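Local coordinates for protein HP0958 (Helicobacter pylori, PDB 3NA7) that is implicated in flagellar biogenesis, probably as an export chaperone and post-transcriptional regulator, and joins a kinked antiparallel coiled-coil hairpin to a C4 zinc ribbon, at residues Glu145-Val148 against Glu149-Lys153; Glu29-Lys32 against Asp33-Lys36; Glu133-Glu136 against Leu137-Leu140; Asn154-Glu157 against Thr158-Ile161. All coordinates share one frame; numbering follows the deposited sequence.

Contact 1: Glu145-Val148 against Glu149-Lys153; sequences ESLV and ENEVK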
loop_
_atom_site.group_PDB
_atom_site.type_symbol
_atom_site.label_atom_id
_atom_site.label_comp_id
_atom_site.label_asym_id
_atom_site.label_seq_id
_atom_site.Cartn_x
_atom_site.Cartn_y
_atom_site.Cartn_z
ATOM N N GLU A 145 -6.635 -16.103 -11.089
ATOM C CA GLU A 145 -7.758 -15.982 -10.168
ATOM C C GLU A 145 -8.477 -17.301 -9.842
ATOM O O GLU A 145 -8.952 -17.492 -8.712
ATOM C CB GLU A 145 -8.742 -14.940 -10.707
ATOM C CG GLU A 145 -10.004 -14.737 -9.898
ATOM C CD GLU A 145 -10.609 -13.333 -10.067
ATOM O OE1 GLU A 145 -9.880 -12.334 -9.838
ATOM O OE2 GLU A 145 -11.816 -13.225 -10.400
ATOM N N SER A 146 -8.589 -18.194 -10.825
ATOM C CA SER A 146 -9.363 -19.434 -10.630
ATOM C C SER A 146 -8.760 -20.265 -9.491
ATOM O O SER A 146 -9.450 -20.592 -8.512
ATOM C CB SER A 146 -9.467 -20.243 -11.938
ATOM O OG SER A 146 -10.309 -21.382 -11.776
ATOM N N LEU A 147 -7.466 -20.553 -9.620
ATOM C CA LEU A 147 -6.706 -21.325 -8.648
ATOM C C LEU A 147 -6.548 -20.623 -7.299
ATOM O O LEU A 147 -6.777 -21.221 -6.233
ATOM C CB LEU A 147 -5.313 -21.653 -9.217
ATOM C CG LEU A 147 -4.345 -22.484 -8.350
ATOM C CD1 LEU A 147 -4.937 -23.871 -7.967
ATOM C CD2 LEU A 147 -2.957 -22.629 -9.010
ATOM N N VAL A 148 -6.128 -19.364 -7.343
ATOM C CA VAL A 148 -5.892 -18.626 -6.117
ATOM C C VAL A 148 -7.105 -18.744 -5.191
ATOM O O VAL A 148 -6.952 -19.071 -4.008
ATOM C CB VAL A 148 -5.557 -17.153 -6.393
ATOM C CG1 VAL A 148 -5.776 -16.285 -5.116
ATOM C CG2 VAL A 148 -4.153 -17.038 -6.910
ATOM N N GLU A 149 -8.299 -18.510 -5.739
ATOM C CA GLU A 149 -9.529 -18.495 -4.937
ATOM C C GLU A 149 -9.966 -19.883 -4.423
ATOM O O GLU A 149 -10.571 -19.991 -3.350
ATOM C CB GLU A 149 -10.649 -17.720 -5.655
ATOM C CG GLU A 149 -10.206 -16.271 -5.980
ATOM C CD GLU A 149 -11.342 -15.293 -6.306
ATOM O OE1 GLU A 149 -12.185 -15.591 -7.195
ATOM O OE2 GLU A 149 -11.361 -14.200 -5.684
ATOM N N ASN A 150 -9.620 -20.925 -5.176
ATOM C CA ASN A 150 -9.823 -22.311 -4.761
ATOM C C ASN A 150 -8.882 -22.671 -3.624
ATOM O O ASN A 150 -9.296 -23.283 -2.636
ATOM C CB ASN A 150 -9.592 -23.260 -5.948
ATOM C CG ASN A 150 -9.742 -24.727 -5.568
ATOM O OD1 ASN A 150 -10.747 -25.147 -4.962
ATOM N ND2 ASN A 150 -8.739 -25.525 -5.934
ATOM N N GLU A 151 -7.615 -22.277 -3.781
ATOM C CA GLU A 151 -6.575 -22.452 -2.767
ATOM C C GLU A 151 -6.942 -21.786 -1.453
ATOM O O GLU A 151 -6.761 -22.367 -0.393
ATOM C CB GLU A 151 -5.245 -21.868 -3.261
ATOM C CG GLU A 151 -4.559 -22.695 -4.352
ATOM C CD GLU A 151 -3.513 -23.655 -3.815
ATOM O OE1 GLU A 151 -2.363 -23.612 -4.327
ATOM O OE2 GLU A 151 -3.836 -24.441 -2.891
ATOM N N VAL A 152 -7.421 -20.550 -1.542
ATOM C CA VAL A 152 -7.859 -19.790 -0.390
ATOM C C VAL A 152 -9.073 -20.468 0.276
ATOM O O VAL A 152 -9.099 -20.624 1.490
ATOM C CB VAL A 152 -8.139 -18.301 -0.769
ATOM C CG1 VAL A 152 -8.836 -17.546 0.343
ATOM C CG2 VAL A 152 -6.829 -17.572 -1.120
ATOM N N LYS A 153 -10.050 -20.895 -0.518
ATOM C CA LYS A 153 -11.210 -21.610 0.023
ATOM C C LYS A 153 -10.818 -22.871 0.835
ATOM O O LYS A 153 -11.310 -23.071 1.948
ATOM C CB LYS A 153 -12.198 -21.946 -1.089
ATOM C CG LYS A 153 -13.547 -22.514 -0.589
ATOM C CD LYS A 153 -14.488 -22.800 -1.758
ATOM C CE LYS A 153 -13.967 -23.928 -2.662
ATOM N NZ LYS A 153 -14.248 -25.262 -2.062
#
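Glu149 N donates to Glu145 O at 3.2 Å, the first of four backbone bonds that carry helix 91-171 from Glu145-Val148 into Glu149-Lys153. Next, Asn150 N reaches Ser146 O by a weak bond of 3.4 Å. The spacing then tightens, with Glu151 N 2.8 Å from Leu147 O. Val152 N follows, 2.9 Å from Val148 O. The helix is kinked where the amides of Ser146 and Leu147 have no bond to the turn before. Side chains four apart run alongside one another. Glu145 and Glu149 point the same way, and Glu149 OE1 lies 3.6 Å from Glu145 CG. Their carboxylates, with planes 33° apart, bring Glu145 OE2 and Glu149 OE1 to 4.0 Å, a like-charge approach that the weak, long pair of Glu149 with Arg31 of helix 24-85 may partly offset. Leu147 CG stands opposite its own N, beside the carbonyl carbon (chi1 -179°), which lays CD1 alongside Glu151 CG at 3.8 Å. Lys153 reaches weakly along its own helix to Glu157. On the flank facing helix 24-85, the methyls Val148 CG1 and Val152 CG2 approach to 4.3 Å. Both valines pack on that helix of the coiled-coil hairpin, Val148 against Arg31 and Leu34, Val152 against Ile27 and Arg31. At the border of this apolar seam, a weak, long ion pair joins Glu151 to Lys30 of helix 24-85.

Contact 2: Glu29-Lys32 against Asp33-Lys36; sequences EKRK and DLDK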
loop_
_atom_site.group_PDB
_atom_site.type_symbol
_atom_site.label_atom_id
_atom_site.label_comp_id
_atom_site.label_asym_id
_atom_site.label_seq_id
_atom_site.Cartn_x
_atom_site.Cartn_y
_atom_site.Cartn_z
ATOM N N GLU A 29 0.066 -14.988 1.132
ATOM C CA GLU A 29 1.118 -15.481 0.220
ATOM C C GLU A 29 0.503 -16.027 -1.060
ATOM O O GLU A 29 0.988 -15.737 -2.131
ATOM C CB GLU A 29 2.021 -16.564 0.853
ATOM C CG GLU A 29 3.146 -16.100 1.801
ATOM C CD GLU A 29 3.981 -14.926 1.286
ATOM O OE1 GLU A 29 4.480 -14.952 0.143
ATOM O OE2 GLU A 29 4.149 -13.969 2.057
ATOM N N LYS A 30 -0.572 -16.802 -0.935
ATOM C CA LYS A 30 -1.276 -17.371 -2.072
ATOM C C LYS A 30 -1.787 -16.303 -3.051
ATOM O O LYS A 30 -1.731 -16.507 -4.252
ATOM C CB LYS A 30 -2.446 -18.228 -1.600
ATOM C CG LYS A 30 -2.070 -19.471 -0.791
ATOM C CD LYS A 30 -1.481 -20.535 -1.643
ATOM C CE LYS A 30 -1.347 -21.851 -0.891
ATOM N NZ LYS A 30 -0.548 -22.745 -1.761
ATOM N N ARG A 31 -2.255 -15.179 -2.503
ATOM C CA ARG A 31 -2.783 -14.030 -3.259
ATOM C C ARG A 31 -1.720 -13.060 -3.787
ATOM O O ARG A 31 -2.030 -12.187 -4.582
ATOM C CB ARG A 31 -3.791 -13.243 -2.402
ATOM C CG ARG A 31 -5.042 -14.038 -1.966
ATOM C CD ARG A 31 -6.205 -13.128 -1.589
ATOM N NE ARG A 31 -6.408 -12.136 -2.656
ATOM C CZ ARG A 31 -7.308 -12.227 -3.636
ATOM N NH1 ARG A 31 -8.153 -13.259 -3.701
ATOM N NH2 ARG A 31 -7.361 -11.282 -4.557
ATOM N N LYS A 32 -0.477 -13.200 -3.348
ATOM C CA LYS A 32 0.524 -12.140 -3.598
ATOM C C LYS A 32 0.661 -11.720 -5.078
ATOM O O LYS A 32 0.670 -10.547 -5.383
ATOM C CB LYS A 32 1.899 -12.490 -2.995
ATOM C CG LYS A 32 3.001 -11.408 -3.263
ATOM C CD LYS A 32 4.394 -11.871 -2.796
ATOM C CE LYS A 32 5.522 -10.929 -3.299
ATOM N NZ LYS A 32 6.873 -11.388 -2.794
ATOM N N ASP A 33 0.777 -12.678 -5.989
ATOM C CA ASP A 33 0.949 -12.364 -7.423
ATOM C C ASP A 33 -0.325 -11.748 -7.990
ATOM O O ASP A 33 -0.273 -10.774 -8.749
ATOM C CB ASP A 33 1.276 -13.644 -8.201
ATOM C CG ASP A 33 2.700 -14.135 -7.992
ATOM O OD1 ASP A 33 3.578 -13.366 -7.540
ATOM O OD2 ASP A 33 2.940 -15.320 -8.306
ATOM N N LEU A 34 -1.466 -12.298 -7.594
ATOM C CA LEU A 34 -2.756 -11.755 -8.006
ATOM C C LEU A 34 -3.012 -10.338 -7.481
ATOM O O LEU A 34 -3.388 -9.478 -8.275
ATOM C CB LEU A 34 -3.917 -12.693 -7.648
ATOM C CG LEU A 34 -5.327 -12.095 -7.829
ATOM C CD1 LEU A 34 -5.584 -11.721 -9.295
ATOM C CD2 LEU A 34 -6.447 -13.016 -7.304
ATOM N N ASP A 35 -2.812 -10.087 -6.178
ATOM C CA ASP A 35 -3.001 -8.736 -5.617
ATOM C C ASP A 35 -2.005 -7.740 -6.229
ATOM O O ASP A 35 -2.339 -6.576 -6.465
ATOM C CB ASP A 35 -2.856 -8.723 -4.093
ATOM C CG ASP A 35 -3.966 -9.480 -3.370
ATOM O OD1 ASP A 35 -5.092 -9.629 -3.908
ATOM O OD2 ASP A 35 -3.704 -9.922 -2.231
ATOM N N LYS A 36 -0.792 -8.206 -6.513
ATOM C CA LYS A 36 0.199 -7.367 -7.209
ATOM C C LYS A 36 -0.306 -6.885 -8.592
ATOM O O LYS A 36 -0.254 -5.691 -8.907
ATOM C CB LYS A 36 1.533 -8.111 -7.339
ATOM C CG LYS A 36 2.618 -7.333 -8.064
ATOM C CD LYS A 36 3.461 -6.485 -7.121
ATOM C CE LYS A 36 4.261 -5.416 -7.901
ATOM N NZ LYS A 36 4.876 -5.946 -9.170
HETATM O O HOH W 1 -1.396 -15.239 -6.725
#
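Arg31 and Asp35 form an intrahelical salt bridge four residues apart, one turn along helix 24-85, where this helix is kinked beside helix 91-171. Arg31 presents the edge of its guanidinium, and both NE and NH2 donate to one oxygen, Asp35 OD1. The NH2 bond is 2.9 Å long and the NE bond to the same OD1 3.1 Å. OD1 lies only 6° out of the guanidinium plane, although the carboxylate itself is turned 30° against it. A bend at chi3 (50°) swings the arginine head round to Asp35, and the two-nitrogen grip limits its rotation. Asp35 OD2 rests 3.3 Å from Arg31 CB, so the second carboxylate oxygen lies close to the base of the arginine side chain. In the backbone of the same turn, Asp35 N meets Arg31 O at 2.8 Å. This turn belongs to the kinked antiparallel coiled-coil hairpin, and the kink coincides with amides of Asp33 and Leu34 that have no bond to the turn before. A water spans the break, donating to Lys30 O and accepting from Leu34 N at 3.1 Å. Leu34 CD2 approaches Arg31 NH2 obliquely at 3.4 Å, and Leu34 touches Ala141 of helix 91-171, while Asp33 touches Leu144. On the exposed flank, Lys36 N bonds to Lys32 O, and Lys36 NZ makes a salt bridge to Asp40.

Contact 3: Glu133-Glu136 against Leu137-Leu140; sequences EMLE and LEKL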
loop_
_atom_site.group_PDB
_atom_site.type_symbol
_atom_site.label_atom_id
_atom_site.label_comp_id
_atom_site.label_asym_id
_atom_site.label_seq_id
_atom_site.Cartn_x
_atom_site.Cartn_y
_atom_site.Cartn_z
ATOM N N GLU A 133 0.035 -1.936 -20.761
ATOM C CA GLU A 133 0.441 -2.657 -19.558
ATOM C C GLU A 133 -0.771 -3.078 -18.733
ATOM O O GLU A 133 -0.824 -4.219 -18.252
ATOM C CB GLU A 133 1.436 -1.851 -18.728
ATOM C CG GLU A 133 2.828 -1.876 -19.339
ATOM C CD GLU A 133 3.724 -0.738 -18.847
ATOM O OE1 GLU A 133 3.273 0.072 -18.023
ATOM O OE2 GLU A 133 4.892 -0.671 -19.286
ATOM N N MET A 134 -1.755 -2.188 -18.625
ATOM C CA MET A 134 -2.978 -2.514 -17.917
ATOM C C MET A 134 -3.686 -3.765 -18.438
ATOM O O MET A 134 -4.219 -4.554 -17.640
ATOM C CB MET A 134 -3.954 -1.360 -17.979
ATOM C CG MET A 134 -3.606 -0.234 -17.054
ATOM S SD MET A 134 -4.844 1.055 -17.138
ATOM C CE MET A 134 -6.288 0.276 -16.477
ATOM N N LEU A 135 -3.699 -3.917 -19.769
ATOM C CA LEU A 135 -4.283 -5.091 -20.417
ATOM C C LEU A 135 -3.490 -6.365 -20.139
ATOM O O LEU A 135 -4.112 -7.424 -19.953
ATOM C CB LEU A 135 -4.434 -4.883 -21.936
ATOM C CG LEU A 135 -5.563 -4.029 -22.540
ATOM C CD1 LEU A 135 -5.237 -3.671 -24.017
ATOM C CD2 LEU A 135 -6.986 -4.666 -22.450
ATOM N N GLU A 136 -2.144 -6.291 -20.137
ATOM C CA GLU A 136 -1.323 -7.471 -19.745
ATOM C C GLU A 136 -1.664 -7.872 -18.318
ATOM O O GLU A 136 -1.809 -9.049 -18.018
ATOM C CB GLU A 136 0.204 -7.256 -19.907
ATOM C CG GLU A 136 0.649 -6.880 -21.344
ATOM C CD GLU A 136 2.123 -6.382 -21.492
ATOM O OE1 GLU A 136 2.639 -5.599 -20.641
ATOM O OE2 GLU A 136 2.772 -6.760 -22.508
ATOM N N LEU A 137 -1.853 -6.884 -17.446
ATOM C CA LEU A 137 -2.145 -7.159 -16.047
ATOM C C LEU A 137 -3.526 -7.777 -15.833
ATOM O O LEU A 137 -3.691 -8.623 -14.958
ATOM C CB LEU A 137 -1.982 -5.899 -15.195
ATOM C CG LEU A 137 -0.539 -5.390 -15.125
ATOM C CD1 LEU A 137 -0.516 -3.903 -14.818
ATOM C CD2 LEU A 137 0.319 -6.203 -14.132
ATOM N N GLU A 138 -4.516 -7.334 -16.604
ATOM C CA GLU A 138 -5.831 -7.953 -16.594
ATOM C C GLU A 138 -5.730 -9.413 -17.098
ATOM O O GLU A 138 -6.293 -10.306 -16.499
ATOM C CB GLU A 138 -6.814 -7.145 -17.457
ATOM C CG GLU A 138 -8.269 -7.662 -17.362
ATOM C CD GLU A 138 -9.314 -6.725 -17.987
ATOM O OE1 GLU A 138 -10.526 -6.919 -17.724
ATOM O OE2 GLU A 138 -8.933 -5.781 -18.703
ATOM N N LYS A 139 -5.015 -9.631 -18.201
ATOM C CA LYS A 139 -4.742 -10.982 -18.707
ATOM C C LYS A 139 -4.145 -11.829 -17.575
ATOM O O LYS A 139 -4.644 -12.926 -17.283
ATOM C CB LYS A 139 -3.823 -10.933 -19.931
ATOM C CG LYS A 139 -3.718 -12.250 -20.755
ATOM C CD LYS A 139 -3.124 -11.978 -22.159
ATOM C CE LYS A 139 -2.907 -13.263 -22.996
ATOM N NZ LYS A 139 -2.751 -12.965 -24.478
ATOM N N LEU A 140 -3.119 -11.287 -16.908
ATOM C CA LEU A 140 -2.499 -11.937 -15.745
ATOM C C LEU A 140 -3.511 -12.250 -14.622
ATOM O O LEU A 140 -3.645 -13.420 -14.201
ATOM C CB LEU A 140 -1.250 -11.166 -15.254
ATOM C CG LEU A 140 -0.398 -11.723 -14.082
ATOM C CD1 LEU A 140 0.173 -13.110 -14.401
ATOM C CD2 LEU A 140 0.751 -10.754 -13.638
#
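Leu137 leans back over the carbonyl of Glu133, one turn earlier in helix 91-171, the second arm of the coiled-coil hairpin. Its CG lies 3.4 Å from Glu133 O and its CD1 3.5 Å from the same oxygen. That placement follows from chi1 of -66°, which sets CG beside the leucine's own backbone N. Leu137 N bonds to Glu133 O at 3.0 Å, so this one oxygen meets both the amide and the CG-CD1 arm of the side chain. Around it the helix continues regularly, Glu138 N bonding to Met134 O and Lys139 N to Leu135 O. Side chains hardly meet across the turn: Leu135 CD2 comes within 4.4 Å of Glu138 OE2, and the remaining approaches are mostly of CB atoms to carbonyls. Further out, helix 24-85 packs on this turn. Lys44 forms a salt bridge with Glu133 OE1 and also touches Met134 and Leu137, while Met134 packs further on Asn45 and Ile48. At the far end of the turn, the distance from Leu140 N to Glu136 O is 2.8 Å. Leu140 CB also nears Glu136 O, at 3.5 Å.

Contact 4: Asn154-Glu157 against Thr158-Ile161; sequences NIKE and TQQI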
loop_
_atom_site.group_PDB
_atom_site.type_symbol
_atom_site.label_atom_id
_atom_site.label_comp_id
_atom_site.label_asym_id
_atom_site.label_seq_id
_atom_site.Cartn_x
_atom_site.Cartn_y
_atom_site.Cartn_z
ATOM N N ASN A 154 -9.922 -23.696 0.290
ATOM C CA ASN A 154 -9.388 -24.864 1.011
ATOM C C ASN A 154 -8.719 -24.504 2.331
ATOM O O ASN A 154 -8.804 -25.265 3.290
ATOM C CB ASN A 154 -8.380 -25.627 0.161
ATOM C CG ASN A 154 -9.024 -26.370 -0.984
ATOM O OD1 ASN A 154 -10.118 -26.907 -0.851
ATOM N ND2 ASN A 154 -8.336 -26.408 -2.127
ATOM N N ILE A 155 -8.035 -23.362 2.360
ATOM C CA ILE A 155 -7.400 -22.880 3.573
ATOM C C ILE A 155 -8.448 -22.421 4.615
ATOM O O ILE A 155 -8.307 -22.710 5.811
ATOM C CB ILE A 155 -6.356 -21.773 3.288
ATOM C CG1 ILE A 155 -5.165 -22.335 2.503
ATOM C CG2 ILE A 155 -5.816 -21.197 4.598
ATOM C CD1 ILE A 155 -4.294 -21.252 1.872
ATOM N N LYS A 156 -9.495 -21.731 4.160
ATOM C CA LYS A 156 -10.605 -21.350 5.047
ATOM C C LYS A 156 -11.248 -22.569 5.714
ATOM O O LYS A 156 -11.447 -22.590 6.933
ATOM C CB LYS A 156 -11.662 -20.570 4.277
ATOM C CG LYS A 156 -11.137 -19.309 3.596
ATOM C CD LYS A 156 -11.301 -18.074 4.417
ATOM C CE LYS A 156 -11.164 -16.852 3.502
ATOM N NZ LYS A 156 -11.006 -15.587 4.257
ATOM N N GLU A 157 -11.539 -23.592 4.917
ATOM C CA GLU A 157 -12.113 -24.836 5.435
ATOM C C GLU A 157 -11.197 -25.483 6.469
ATOM O O GLU A 157 -11.679 -25.972 7.495
ATOM C CB GLU A 157 -12.479 -25.778 4.296
ATOM C CG GLU A 157 -13.465 -25.110 3.312
ATOM C CD GLU A 157 -13.713 -25.895 2.019
ATOM O OE1 GLU A 157 -14.683 -25.551 1.300
ATOM O OE2 GLU A 157 -12.954 -26.848 1.717
ATOM N N THR A 158 -9.884 -25.415 6.260
ATOM C CA THR A 158 -8.964 -25.881 7.300
ATOM C C THR A 158 -9.104 -25.066 8.619
ATOM O O THR A 158 -9.073 -25.641 9.709
ATOM C CB THR A 158 -7.483 -25.967 6.827
ATOM O OG1 THR A 158 -7.394 -26.791 5.658
ATOM C CG2 THR A 158 -6.620 -26.620 7.893
ATOM N N GLN A 159 -9.256 -23.748 8.532
ATOM C CA GLN A 159 -9.393 -22.957 9.753
ATOM C C GLN A 159 -10.668 -23.346 10.493
ATOM O O GLN A 159 -10.659 -23.410 11.704
ATOM C CB GLN A 159 -9.304 -21.447 9.501
ATOM C CG GLN A 159 -7.910 -20.985 9.014
ATOM C CD GLN A 159 -7.869 -19.489 8.671
ATOM O OE1 GLN A 159 -8.487 -19.040 7.702
ATOM N NE2 GLN A 159 -7.140 -18.714 9.474
ATOM N N GLN A 160 -11.740 -23.652 9.755
ATOM C CA GLN A 160 -12.982 -24.103 10.360
ATOM C C GLN A 160 -12.818 -25.457 11.076
ATOM O O GLN A 160 -13.234 -25.603 12.232
ATOM C CB GLN A 160 -14.101 -24.148 9.324
ATOM C CG GLN A 160 -14.318 -22.812 8.630
ATOM C CD GLN A 160 -15.558 -22.772 7.757
ATOM O OE1 GLN A 160 -16.671 -22.542 8.245
ATOM N NE2 GLN A 160 -15.368 -22.961 6.454
ATOM N N ILE A 161 -12.199 -26.432 10.395
ATOM C CA ILE A 161 -11.843 -27.704 11.018
ATOM C C ILE A 161 -11.014 -27.461 12.285
ATOM O O ILE A 161 -11.297 -28.055 13.303
ATOM C CB ILE A 161 -11.109 -28.674 10.030
ATOM C CG1 ILE A 161 -12.082 -29.224 8.979
ATOM C CG2 ILE A 161 -10.429 -29.848 10.788
ATOM C CD1 ILE A 161 -11.416 -29.510 7.599
#
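Thr158 grips Asn154 O twice, with backbone N and side-chain OG1 both donating, on a turn of helix 91-171 in the second arm of the coiled-coil hairpin. The bonds from Thr158 OG1 and Thr158 N to Asn154 O are each 3.2 Å, and the two donors arrive from opposite faces of the carbonyl plane. With OG1 placed beside the threonine's own N (chi1 -55°), the hydroxyl folds back along the helix, bringing OG1 to the carbonyl one turn earlier. The tightly packed side faces helix 24-85. There Ile155 is buried against Leu26, Ile27 and Lys30, and Gln159, one turn on, touches Ile27. Gln159 N bonds to Ile155 O at 3.1 Å, while its amide NE2 reaches off the helix to bond Ile20 O and Glu24 OE2; these two acceptors fix the amide's orientation and tie helix 91-171 to the start of helix 24-85 and to the helix before it. The exposed side is looser. Lys156 and Gln160 meet there mainly through backbone, Gln160 N bonding to Lys156 O, and Gln160 CG lies over that same oxygen at 3.3 Å. Side chains barely meet there: Glu157 CG is 4.3 Å from Gln160 NE2. Ile161 N donates to Glu157 O, and the methyl Ile161 CD1 settles 3.5 Å from that oxygen.

Overall arrangement
All four contacts are single helical turns of the hairpin near the surface, each with part of its side chains turned to the opposite arm. Contact 2 lies on helix 24-85; contacts 3, 1 and 4 follow in that order along helix 91-171. Contacts 1 and 2, with centres about 11 Å apart, face each other across the coiled coil, and contact 2 also touches contact 4. Contact 3 touches none of the others. Chemistry varies with place: contact 2 joins opposite charges within its turn, contact 1 aligns like ones, contact 3 has its charge pair across the hairpin, and contact 4 combines a hydroxyl and an amide as donors with a buried isoleucine. Contacts 1, 2 and 4 each include one buried residue, contact 3 none.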